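Long-range contacts in beta-N-acetylhexosaminidase (PDB 4PYS), which probably removes terminal N-acetylhexosamine units from glycoconjugates, using a TIM-barrel catalytic domain of glycoside hydrolase family 20: residues V146-K150 with E208-Y212; I100-S105 with S157-N162; L137-R141 with W166-L172. All coordinates share one frame; numbering follows the deposited sequence.

Contact 1. Residues V146-K150 with E208-Y212; sequences VSTIK and EIIGY
Lys150 lies across the ring of Tyr212 and ends at Glu208, tying helix 146-158 to helix 203-214, neighbouring outer helices of the TIM-barrel catalytic domain. The two short segments run roughly the same way, with 23° between their directions, and their axes come no nearer than 10.6 Å. This spacing is bridged by side chains, with the largest share from Lys150. Its CB lies over one face of the ring near the hydroxyl end, 3.6 Å from Tyr212 CE2. The next carbon, Lys150 CG, stands over the ring centre, 3.8 Å from the centroid of Tyr212 and 12° off the ring normal, which is the geometry of a CH-pi contact. CD carries on over the same face towards the opposite edge, 3.9 Å from Tyr212 CD1. CE leaves the ring for the Glu208 carboxylate, and NZ forms a salt bridge there, at 2.5 Å from Glu208 OE2. That separation is very short, so its exact length is doubtful. The lysine is fully extended beyond CG, which lets a single straight chain cover the ring and still reach the acid. Glu208, with CG anti to its backbone N (chi1 178°), extends to meet it at about a right angle. Arg216 makes a cation-pi contact with Tyr212, so the ring is met by a second long basic side chain. Towards the barrel sheet the contact turns apolar and centres on the end of Ile209, whose CD1 lies 4.2 Å from Val146 CG1 and 4.1 Å from Ile149 CG2.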
loop_
_atom_site.group_PDB
_atom_site.type_symbol
_atom_site.label_atom_id
_atom_site.label_comp_id
_atom_site.label_asym_id
_atom_site.label_seq_id
_atom_site.Cartn_x
_atom_site.Cartn_y
_atom_site.Cartn_z
ATOM N N VAL A 146 -1.517 -16.651 0.376
ATOM C CA VAL A 146 -0.493 -15.954 1.151
ATOM C C VAL A 146 0.745 -15.642 0.313
ATOM O O VAL A 146 1.300 -14.546 0.416
ATOM C CB VAL A 146 -0.107 -16.763 2.408
ATOM C CG1 VAL A 146 1.124 -16.184 3.066
ATOM C CG2 VAL A 146 -1.266 -16.783 3.386
ATOM N N SER A 147 1.167 -16.583 -0.530
ATOM C CA SER A 147 2.357 -16.336 -1.359
ATOM C C SER A 147 2.144 -15.171 -2.326
ATOM O O SER A 147 3.095 -14.491 -2.715
ATOM C CB SER A 147 2.774 -17.601 -2.116
ATOM O OG SER A 147 1.737 -18.064 -2.959
ATOM N N THR A 148 0.891 -14.938 -2.709
ATOM C CA THR A 148 0.555 -13.826 -3.602
ATOM C C THR A 148 0.513 -12.500 -2.853
ATOM O O THR A 148 0.966 -11.476 -3.370
ATOM C CB THR A 148 -0.763 -14.087 -4.357
ATOM O OG1 THR A 148 -0.610 -15.250 -5.189
ATOM C CG2 THR A 148 -1.148 -12.893 -5.227
ATOM N N ILE A 149 -0.013 -12.506 -1.630
ATOM C CA ILE A 149 0.103 -11.320 -0.786
ATOM C C ILE A 149 1.583 -10.957 -0.622
ATOM O O ILE A 149 1.973 -9.793 -0.764
ATOM C CB ILE A 149 -0.530 -11.543 0.601
ATOM C CG1 ILE A 149 -2.012 -11.930 0.473
ATOM C CG2 ILE A 149 -0.352 -10.291 1.476
ATOM C CD1 ILE A 149 -2.879 -10.807 -0.109
ATOM N N LYS A 150 2.422 -11.956 -0.354
ATOM C CA LYS A 150 3.863 -11.700 -0.214
ATOM C C LYS A 150 4.472 -11.116 -1.483
ATOM O O LYS A 150 5.317 -10.227 -1.412
ATOM C CB LYS A 150 4.606 -12.988 0.169
ATOM C CG LYS A 150 4.362 -13.426 1.611
ATOM C CD LYS A 150 5.094 -14.716 1.903
ATOM C CE LYS A 150 4.908 -15.135 3.348
ATOM N NZ LYS A 150 5.610 -16.421 3.607
ATOM N N GLU A 208 2.809 -14.161 10.003
ATOM C CA GLU A 208 3.814 -14.480 8.983
ATOM C C GLU A 208 3.978 -13.309 8.011
ATOM O O GLU A 208 5.094 -12.897 7.693
ATOM C CB GLU A 208 3.408 -15.750 8.219
ATOM C CG GLU A 208 4.369 -16.160 7.098
ATOM C CD GLU A 208 3.889 -17.370 6.304
ATOM O OE1 GLU A 208 2.791 -17.892 6.596
ATOM O OE2 GLU A 208 4.613 -17.798 5.379
ATOM N N ILE A 209 2.854 -12.782 7.540
ATOM C CA ILE A 209 2.857 -11.656 6.601
ATOM C C ILE A 209 3.470 -10.393 7.198
ATOM O O ILE A 209 4.256 -9.695 6.540
ATOM C CB ILE A 209 1.434 -11.417 6.070
ATOM C CG1 ILE A 209 1.103 -12.490 5.025
ATOM C CG2 ILE A 209 1.288 -10.033 5.483
ATOM C CD1 ILE A 209 -0.367 -12.715 4.811
ATOM N N ILE A 210 3.138 -10.102 8.453
ATOM C CA ILE A 210 3.722 -8.942 9.124
ATOM C C ILE A 210 5.241 -9.065 9.238
ATOM O O ILE A 210 5.961 -8.086 9.047
ATOM C CB ILE A 210 3.123 -8.751 10.540
ATOM C CG1 ILE A 210 1.649 -8.384 10.432
ATOM C CG2 ILE A 210 3.879 -7.663 11.309
ATOM C CD1 ILE A 210 1.433 -7.046 9.789
ATOM N N GLY A 211 5.722 -10.265 9.558
ATOM C CA GLY A 211 7.150 -10.491 9.687
ATOM C C GLY A 211 7.840 -10.366 8.341
ATOM O O GLY A 211 8.906 -9.754 8.228
ATOM N N TYR A 212 7.226 -10.936 7.312
ATOM C CA TYR A 212 7.762 -10.857 5.948
ATOM C C TYR A 212 7.880 -9.409 5.491
ATOM O O TYR A 212 8.889 -8.984 4.908
ATOM C CB TYR A 212 6.843 -11.637 5.005
ATOM C CG TYR A 212 7.287 -11.680 3.556
ATOM C CD1 TYR A 212 8.181 -12.646 3.118
ATOM C CD2 TYR A 212 6.794 -10.764 2.624
ATOM C CE1 TYR A 212 8.591 -12.697 1.789
ATOM C CE2 TYR A 212 7.200 -10.812 1.280
ATOM C CZ TYR A 212 8.092 -11.783 0.882
ATOM O OH TYR A 212 8.501 -11.842 -0.435
#

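Contact 2. Residues I100-S105 with S157-N162; sequences IYAIQS and SMLKMN
Three side-chain hydrogen bonds join Tyr101, Gln104 and Ser105 of helix 96-109 to the end of helix 146-158 and the turn after it. Tyr101 OH donates to the backbone Met161 O at 2.7 Å, approaching from above the carbonyl plane, 57° out of it. Gln104 NE2 gives a bent bond to Ser157 OG (2.9 Å, 139° at the hydrogen); its chain folds at chi2 to bring the amide over that helix end. Ser157 OG also bonds Arg216 O. The third donor is Lys160 NZ, 2.8 Å from Ser105 OG, an oxygen that also hydrogen-bonds Tyr80 OH; this gives the buried ammonium a polar partner.

Packing fills the space between these bonds. The lysine and tyrosine side chains run antiparallel alongside each other, Lys160 CG 3.8 Å from Tyr101 CD1. Trp462 meets the same tyrosine ring edge-to-face, and Ile100 CG2 lies 3.8 Å from Ser157 OG.

All the touching residues are buried; helix 96-109 belongs to the family 20 domain 2 region and helix 146-158 to the barrel, consistent with a buried interface between the two domains. On the barrel side a Schellman motif, Met161 N to Ala156 O and Lys160 N to Ser157 O, ends helix 146-158, with Lys160 (phi 63°) as the C-prime residue.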
loop_
_atom_site.group_PDB
_atom_site.type_symbol
_atom_site.label_atom_id
_atom_site.label_comp_id
_atom_site.label_asym_id
_atom_site.label_seq_id
_atom_site.Cartn_x
_atom_site.Cartn_y
_atom_site.Cartn_z
ATOM N N ILE A 100 17.350 -0.884 3.651
ATOM C CA ILE A 100 16.512 -1.701 2.782
ATOM C C ILE A 100 16.434 -1.107 1.379
ATOM O O ILE A 100 16.556 -1.818 0.372
ATOM C CB ILE A 100 15.115 -1.886 3.405
ATOM C CG1 ILE A 100 15.243 -2.865 4.576
ATOM C CG2 ILE A 100 14.111 -2.399 2.352
ATOM C CD1 ILE A 100 14.061 -2.929 5.467
ATOM N N TYR A 101 16.279 0.205 1.305
ATOM C CA TYR A 101 16.208 0.837 -0.001
ATOM C C TYR A 101 17.556 0.796 -0.707
ATOM O O TYR A 101 17.607 0.635 -1.927
ATOM C CB TYR A 101 15.647 2.264 0.122
ATOM C CG TYR A 101 14.226 2.248 0.653
ATOM C CD1 TYR A 101 13.344 1.243 0.277
ATOM C CD2 TYR A 101 13.781 3.211 1.559
ATOM C CE1 TYR A 101 12.031 1.203 0.775
ATOM C CE2 TYR A 101 12.473 3.183 2.057
ATOM C CZ TYR A 101 11.611 2.175 1.655
ATOM O OH TYR A 101 10.315 2.128 2.147
ATOM N N ALA A 102 18.650 0.914 0.046
ATOM C CA ALA A 102 19.975 0.714 -0.557
ATOM C C ALA A 102 20.101 -0.684 -1.155
ATOM O O ALA A 102 20.667 -0.860 -2.233
ATOM C CB ALA A 102 21.096 0.965 0.472
ATOM N N ILE A 103 19.583 -1.688 -0.444
ATOM C CA ILE A 103 19.605 -3.053 -0.949
ATOM C C ILE A 103 18.796 -3.158 -2.231
ATOM O O ILE A 103 19.221 -3.819 -3.169
ATOM C CB ILE A 103 19.078 -4.060 0.111
ATOM C CG1 ILE A 103 20.139 -4.251 1.204
ATOM C CG2 ILE A 103 18.743 -5.422 -0.509
ATOM C CD1 ILE A 103 19.598 -4.917 2.473
ATOM N N GLN A 104 17.647 -2.495 -2.287
ATOM C CA GLN A 104 16.844 -2.537 -3.509
ATOM C C GLN A 104 17.607 -1.896 -4.674
ATOM O O GLN A 104 17.531 -2.363 -5.805
ATOM C CB GLN A 104 15.495 -1.830 -3.314
ATOM C CG GLN A 104 14.570 -2.479 -2.294
ATOM C CD GLN A 104 14.090 -3.866 -2.712
ATOM O OE1 GLN A 104 14.445 -4.378 -3.783
ATOM N NE2 GLN A 104 13.266 -4.473 -1.866
ATOM N N SER A 105 18.346 -0.823 -4.406
ATOM C CA SER A 105 19.161 -0.226 -5.465
ATOM C C SER A 105 20.315 -1.139 -5.904
ATOM O O SER A 105 20.598 -1.249 -7.101
ATOM C CB SER A 105 19.682 1.158 -5.053
ATOM O OG SER A 105 18.611 2.089 -5.003
ATOM N N SER A 157 8.179 -3.105 -1.751
ATOM C CA SER A 157 9.540 -2.845 -1.262
ATOM C C SER A 157 10.499 -2.609 -2.417
ATOM O O SER A 157 11.345 -1.709 -2.366
ATOM C CB SER A 157 10.034 -4.035 -0.439
ATOM O OG SER A 157 11.287 -3.733 0.167
HETATM N N MSE A 158 10.348 -3.409 -3.465
HETATM C CA MSE A 158 11.202 -3.309 -4.647
HETATM C C MSE A 158 11.117 -1.923 -5.276
HETATM O O MSE A 158 12.094 -1.428 -5.842
HETATM C CB MSE A 158 10.780 -4.382 -5.673
HETATM C CG MSE A 158 11.558 -4.345 -6.977
HETATM SE SE MSE A 158 10.866 -5.713 -8.185
HETATM C CE MSE A 158 9.124 -4.867 -8.554
ATOM N N LEU A 159 9.946 -1.301 -5.166
ATOM C CA LEU A 159 9.694 -0.008 -5.790
ATOM C C LEU A 159 9.861 1.122 -4.775
ATOM O O LEU A 159 9.469 2.268 -5.031
ATOM C CB LEU A 159 8.277 0.006 -6.370
ATOM C CG LEU A 159 8.080 -0.984 -7.533
ATOM C CD1 LEU A 159 6.662 -0.937 -8.058
ATOM C CD2 LEU A 159 9.054 -0.706 -8.652
ATOM N N LYS A 160 10.461 0.779 -3.636
ATOM C CA LYS A 160 10.756 1.720 -2.546
ATOM C C LYS A 160 9.527 2.360 -1.880
ATOM O O LYS A 160 9.617 3.440 -1.311
ATOM C CB LYS A 160 11.771 2.786 -3.001
ATOM C CG LYS A 160 13.118 2.162 -3.434
ATOM C CD LYS A 160 14.223 3.233 -3.467
ATOM C CE LYS A 160 15.601 2.643 -3.729
ATOM N NZ LYS A 160 15.782 2.260 -5.178
HETATM N N MSE A 161 8.391 1.676 -1.925
HETATM C CA MSE A 161 7.244 2.107 -1.126
HETATM C C MSE A 161 7.435 1.702 0.309
HETATM O O MSE A 161 8.368 0.952 0.626
HETATM C CB MSE A 161 5.977 1.484 -1.692
HETATM C CG MSE A 161 5.787 1.915 -3.121
HETATM SE SE MSE A 161 4.103 1.206 -3.791
HETATM C CE MSE A 161 4.314 1.760 -5.660
ATOM N N ASN A 162 6.593 2.227 1.194
ATOM C CA ASN A 162 6.728 1.884 2.603
ATOM C C ASN A 162 5.474 1.374 3.293
ATOM O O ASN A 162 5.545 0.976 4.458
ATOM C CB ASN A 162 7.362 3.018 3.433
ATOM C CG ASN A 162 6.671 4.364 3.255
ATOM O OD1 ASN A 162 5.672 4.490 2.544
ATOM N ND2 ASN A 162 7.214 5.394 3.927
#

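Contact 3. Residues L137-R141 with W166-L172; sequences LDSGR and WHLTEGL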
loop_
_atom_site.group_PDB
_atom_site.type_symbol
_atom_site.label_atom_id
_atom_site.label_comp_id
_atom_site.label_asym_id
_atom_site.label_seq_id
_atom_site.Cartn_x
_atom_site.Cartn_y
_atom_site.Cartn_z
ATOM N N LEU A 137 -4.108 -3.594 -2.002
ATOM C CA LEU A 137 -4.690 -4.742 -2.702
ATOM C C LEU A 137 -6.033 -5.063 -2.077
ATOM O O LEU A 137 -6.157 -5.103 -0.849
ATOM C CB LEU A 137 -3.765 -5.964 -2.627
ATOM C CG LEU A 137 -4.270 -7.214 -3.365
ATOM C CD1 LEU A 137 -4.437 -6.949 -4.852
ATOM C CD2 LEU A 137 -3.320 -8.376 -3.135
ATOM N N ASP A 138 -7.031 -5.266 -2.931
ATOM C CA ASP A 138 -8.383 -5.627 -2.517
ATOM C C ASP A 138 -8.435 -7.134 -2.311
ATOM O O ASP A 138 -8.557 -7.897 -3.275
ATOM C CB ASP A 138 -9.362 -5.194 -3.616
ATOM C CG ASP A 138 -10.815 -5.534 -3.321
ATOM O OD1 ASP A 138 -11.157 -6.151 -2.275
ATOM O OD2 ASP A 138 -11.638 -5.175 -4.184
ATOM N N SER A 139 -8.315 -7.547 -1.050
ATOM C CA SER A 139 -8.482 -8.937 -0.647
ATOM C C SER A 139 -9.864 -9.138 -0.038
ATOM O O SER A 139 -10.097 -10.124 0.642
ATOM C CB SER A 139 -7.425 -9.330 0.392
ATOM O OG SER A 139 -6.112 -9.226 -0.131
ATOM N N GLY A 140 -10.780 -8.200 -0.253
ATOM C CA GLY A 140 -12.142 -8.394 0.227
ATOM C C GLY A 140 -12.985 -9.100 -0.829
ATOM O O GLY A 140 -13.616 -10.131 -0.566
ATOM N N ARG A 141 -12.988 -8.552 -2.042
ATOM C CA ARG A 141 -13.802 -9.124 -3.124
ATOM C C ARG A 141 -13.235 -10.432 -3.654
ATOM O O ARG A 141 -13.971 -11.285 -4.178
ATOM C CB ARG A 141 -13.888 -8.137 -4.286
ATOM C CG ARG A 141 -14.606 -6.855 -3.934
ATOM C CD ARG A 141 -14.850 -5.992 -5.159
ATOM N NE ARG A 141 -15.751 -4.886 -4.847
ATOM C CZ ARG A 141 -15.384 -3.792 -4.190
ATOM N NH1 ARG A 141 -16.271 -2.835 -3.945
ATOM N NH2 ARG A 141 -14.131 -3.656 -3.769
ATOM N N TRP A 166 -3.917 -3.184 3.109
ATOM C CA TRP A 166 -4.540 -4.487 2.898
ATOM C C TRP A 166 -6.046 -4.363 3.139
ATOM O O TRP A 166 -6.490 -4.260 4.279
ATOM C CB TRP A 166 -3.930 -5.512 3.869
ATOM C CG TRP A 166 -4.082 -6.950 3.450
ATOM C CD1 TRP A 166 -4.641 -7.423 2.296
ATOM C CD2 TRP A 166 -3.655 -8.102 4.193
ATOM N NE1 TRP A 166 -4.591 -8.808 2.281
ATOM C CE2 TRP A 166 -3.988 -9.243 3.433
ATOM C CE3 TRP A 166 -3.033 -8.276 5.434
ATOM C CZ2 TRP A 166 -3.726 -10.550 3.879
ATOM C CZ3 TRP A 166 -2.759 -9.570 5.873
ATOM C CH2 TRP A 166 -3.117 -10.691 5.100
ATOM N N HIS A 167 -6.816 -4.336 2.055
ATOM C CA HIS A 167 -8.257 -4.132 2.118
ATOM C C HIS A 167 -8.855 -5.506 2.382
ATOM O O HIS A 167 -9.009 -6.308 1.461
ATOM C CB HIS A 167 -8.745 -3.544 0.782
ATOM C CG HIS A 167 -10.197 -3.163 0.765
ATOM N ND1 HIS A 167 -10.655 -1.935 1.194
ATOM C CD2 HIS A 167 -11.290 -3.843 0.342
ATOM C CE1 HIS A 167 -11.970 -1.883 1.058
ATOM N NE2 HIS A 167 -12.380 -3.030 0.543
ATOM N N LEU A 168 -9.176 -5.772 3.648
ATOM C CA LEU A 168 -9.467 -7.118 4.135
ATOM C C LEU A 168 -10.941 -7.451 4.279
ATOM O O LEU A 168 -11.291 -8.614 4.470
ATOM C CB LEU A 168 -8.812 -7.321 5.510
ATOM C CG LEU A 168 -7.307 -7.547 5.475
ATOM C CD1 LEU A 168 -6.687 -7.126 6.812
ATOM C CD2 LEU A 168 -7.032 -9.008 5.198
ATOM N N THR A 169 -11.811 -6.445 4.231
ATOM C CA THR A 169 -13.228 -6.700 4.468
ATOM C C THR A 169 -14.058 -6.002 3.419
ATOM O O THR A 169 -13.767 -4.872 3.032
ATOM C CB THR A 169 -13.688 -6.205 5.856
ATOM O OG1 THR A 169 -13.698 -4.770 5.867
ATOM C CG2 THR A 169 -12.753 -6.728 6.950
ATOM N N GLU A 170 -15.094 -6.693 2.963
ATOM C CA GLU A 170 -15.969 -6.197 1.913
ATOM C C GLU A 170 -17.294 -6.904 2.080
ATOM O O GLU A 170 -17.384 -7.883 2.835
ATOM C CB GLU A 170 -15.404 -6.560 0.542
ATOM C CG GLU A 170 -14.549 -5.476 -0.079
ATOM C CD GLU A 170 -15.361 -4.238 -0.382
ATOM O OE1 GLU A 170 -16.583 -4.387 -0.599
ATOM O OE2 GLU A 170 -14.787 -3.125 -0.395
ATOM N N GLY A 171 -18.320 -6.435 1.372
ATOM C CA GLY A 171 -19.608 -7.114 1.394
ATOM C C GLY A 171 -19.453 -8.550 0.910
ATOM O O GLY A 171 -20.126 -9.457 1.389
ATOM N N LEU A 172 -18.526 -8.747 -0.025
ATOM C CA LEU A 172 -18.305 -10.048 -0.647
ATOM C C LEU A 172 -17.314 -10.924 0.099
ATOM O O LEU A 172 -17.000 -12.021 -0.362
ATOM C CB LEU A 172 -17.781 -9.863 -2.070
ATOM C CG LEU A 172 -18.813 -9.786 -3.187
ATOM C CD1 LEU A 172 -18.150 -9.332 -4.479
ATOM C CD2 LEU A 172 -19.489 -11.132 -3.360
HETATM O O HOH W 1 -14.888 -1.113 -2.096
#
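Leu137 with Trp166 and Asp138 with His167 form two parallel beta bridges. His167 N donates to Leu137 O at 3.1 Å, and Ser139 N donates to His167 O at 2.9 Å, in the carbonyl plane.

Among side-chain hydrogen bonds, Trp166 NE1 reaches Ser139 OG at 2.9 Å, with the oxygen lying in the indole plane; that oxygen is also bonded to Gln144. Beyond the strand ends, Asp138 OD1 accepts from Gly140 N and Arg141 N, forming an Asx turn within the wider Asx motif and fixing the loop that carries Arg141. His167 NE2 donates to Glu170 OE2 (2.6 Å), which uses its anti lone pair.

Charges gather at the same end. Arg141 NH2 points in its own plane at Asp138 OD2, 2.9 Å away. Glu170 instead lies over a guanidinium face, the two planes 33° apart, so the 3.5 Å from NH2 to Glu170 OE2 is an attraction of charges with no N-H aimed at it. A water links Arg141 NH1 to that same oxygen. Glycerol bound near Arg141 is consistent with a pocket at this C-terminal end of the strands.

In the barrel, strand 132-138 is flanked by 428-435 and 163-170, strand 163-170 pairs on with 219-223, and Ile149 of helix 146-158 packs on Leu137, Ser139 and Trp166, completing a beta-alpha-beta unit.

Helix 146-158 unites the set: contact 1 uses its first turn, contact 2 its last, and contact 3 joins the two strands it connects. Contacts 1 and 3 touch directly, with Ile209 CD1 3.4 Å from Trp166 CH2 and Ile149 CD1 3.6 Å from Trp166 NE1, so the apolar side of the helix pair rests on the barrel sheet. Contacts 2 and 3 lie about 26 Å apart, centre to centre, on opposite sides of the chain's centre. Contact 1 is only partly buried and puts its salt bridge at the solvent-facing side, where Glu208 is exposed; contact 2, a buried domain interface, relies on side-chain hydrogen bonds from a tyrosine, a glutamine and a buried lysine; contact 3, also buried, concentrates carboxylates, arginine and histidine.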